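Local structure of putative NADPH:quinone oxidoreductase (Ralstonia eutropha, 3IUP) at residues 40-45 with 125-130. The protein binds NADPH and probably uses it to reduce quinones. Sequence-based numbering, arbitrary orientation.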
# COMPACT_ATOMS: atom_id res chain seq x y z
N GLU A 40 14.51 -31.37 19.13
CA GLU A 40 13.54 -32.47 19.14
C GLU A 40 12.21 -32.11 18.47
O GLU A 40 11.35 -32.99 18.29
CB GLU A 40 13.32 -32.97 20.58
CG GLU A 40 14.61 -33.54 21.13
CD GLU A 40 14.50 -34.15 22.49
OE1 GLU A 40 13.48 -33.99 23.14
OE2 GLU A 40 15.46 -34.89 22.87
N ALA A 41 12.03 -30.84 18.10
CA ALA A 41 10.76 -30.39 17.53
C ALA A 41 10.99 -29.10 16.75
O ALA A 41 11.45 -28.11 17.31
CB ALA A 41 9.69 -30.17 18.59
N SER A 42 10.65 -29.11 15.47
CA SER A 42 10.75 -27.91 14.66
C SER A 42 9.66 -27.96 13.57
O SER A 42 9.58 -28.94 12.84
CB SER A 42 12.14 -27.83 14.04
OG SER A 42 12.32 -26.72 13.23
N PRO A 43 8.85 -26.91 13.45
CA PRO A 43 7.72 -26.97 12.55
C PRO A 43 8.13 -26.68 11.13
O PRO A 43 9.11 -25.98 10.91
CB PRO A 43 6.80 -25.88 13.10
CG PRO A 43 7.74 -24.85 13.60
CD PRO A 43 8.86 -25.65 14.21
N LEU A 44 7.36 -27.21 10.16
CA LEU A 44 7.46 -26.85 8.77
C LEU A 44 6.42 -25.75 8.48
O LEU A 44 5.24 -26.02 8.24
CB LEU A 44 7.19 -28.06 7.88
CG LEU A 44 8.40 -28.95 7.68
CD1 LEU A 44 7.96 -30.38 7.36
CD2 LEU A 44 9.29 -28.36 6.56
N ASN A 45 6.85 -24.52 8.60
CA ASN A 45 5.96 -23.39 8.40
C ASN A 45 6.12 -22.94 6.93
O ASN A 45 7.16 -23.22 6.27
CB ASN A 45 6.34 -22.24 9.31
CG ASN A 45 6.12 -22.51 10.78
OD1 ASN A 45 5.15 -23.18 11.19
ND2 ASN A 45 7.03 -21.93 11.63
N ALA A 125 18.45 -22.62 10.78
CA ALA A 125 19.12 -23.93 10.70
C ALA A 125 18.61 -24.90 11.77
O ALA A 125 19.34 -25.75 12.30
CB ALA A 125 20.67 -23.77 10.82
N MSE A 126 17.31 -24.85 12.03
CA MSE A 126 16.75 -25.71 13.09
C MSE A 126 16.39 -27.11 12.62
O MSE A 126 16.11 -27.97 13.47
CB MSE A 126 15.57 -25.07 13.81
CG MSE A 126 15.79 -23.65 14.28
SE MSE A 126 17.20 -23.61 15.69
CE MSE A 126 16.28 -24.43 17.00
N TYR A 127 16.43 -27.36 11.31
CA TYR A 127 16.23 -28.72 10.79
C TYR A 127 17.60 -29.44 10.83
O TYR A 127 18.28 -29.64 9.81
CB TYR A 127 15.66 -28.76 9.39
CG TYR A 127 14.32 -28.08 9.24
CD1 TYR A 127 13.54 -27.70 10.33
CD2 TYR A 127 13.85 -27.76 7.97
CE1 TYR A 127 12.33 -27.05 10.14
CE2 TYR A 127 12.65 -27.12 7.79
CZ TYR A 127 11.86 -26.78 8.88
OH TYR A 127 10.69 -26.11 8.66
N SER A 128 17.98 -29.77 12.06
CA SER A 128 19.37 -30.17 12.42
C SER A 128 19.29 -30.97 13.67
O SER A 128 18.49 -30.66 14.57
CB SER A 128 20.28 -28.96 12.72
OG SER A 128 20.31 -28.05 11.63
N GLN A 129 20.11 -32.00 13.80
CA GLN A 129 20.10 -32.73 15.06
C GLN A 129 20.55 -31.88 16.25
O GLN A 129 19.97 -31.99 17.35
CB GLN A 129 20.97 -33.97 14.96
CG GLN A 129 20.42 -35.05 14.07
CD GLN A 129 21.26 -36.31 14.11
OE1 GLN A 129 21.97 -36.62 13.17
NE2 GLN A 129 21.17 -37.06 15.22
N TYR A 130 21.58 -31.06 16.02
CA TYR A 130 22.18 -30.22 17.11
C TYR A 130 22.41 -28.86 16.59
O TYR A 130 22.82 -28.72 15.43
CB TYR A 130 23.54 -30.79 17.56
CG TYR A 130 23.37 -32.09 18.26
CD1 TYR A 130 23.08 -32.12 19.62
CD2 TYR A 130 23.44 -33.29 17.56
CE1 TYR A 130 22.88 -33.33 20.27
CE2 TYR A 130 23.21 -34.50 18.18
CZ TYR A 130 22.94 -34.51 19.53
OH TYR A 130 22.71 -35.70 20.19
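The phenol ring of Y127 meets 40-45 with one edge: S42 OG and P43 O both lie near its plane, S42 OG 3.1 Å from Y127 CE1 and P43 O beside the hydroxyl. L44 comes in obliquely near the hydroxyl end, its CD2 3.8 Å from Y127 CE2, and L49, L52 and I371 help to surround this leucine, a suitable apolar neighbour for a buried aromatic side; L8, D48 and I371 also pack on Y127. Y127 OH donates a hydrogen bond of 2.8 Å to P43 O; the donor lies 22° out of the carbonyl plane, at a C=O...donor angle of 125°. A tyrosine suits this place because its rigid ring reaches from the loop to the strand while its hydroxyl satisfies a buried carbonyl. The same oxygen lies 3.3 Å from L44 CA, closely fitted against the backbone.

Within the GroES-like domain of this medium-chain dehydrogenase/reductase relative, 40-45 lies on strand 34-43, which E40 and A41 distort by a classic beta bulge opposite A99, and runs on toward helix 46-53; 125-130 is the loop after strand 118-121, running into the first residue of strand 130-134. Y127 centres an inverse gamma turn, with a weak 3.0 Å bond from S128 N to M126 O.

S42 points its hydroxyl at the loop because OG stands anti to the backbone N (chi1 180°), placing it also 3.7 Å from M126 CB. Serine is small enough to sit beside the ring edge, and its OG is hydrogen-bonded to E97 O. A further bond within the loop runs from S128 OG to A125 O, 2.6 Å. Beyond L44, the side chain of N45 approaches the bound NADPH and hydrogen-bonds K368 and E97.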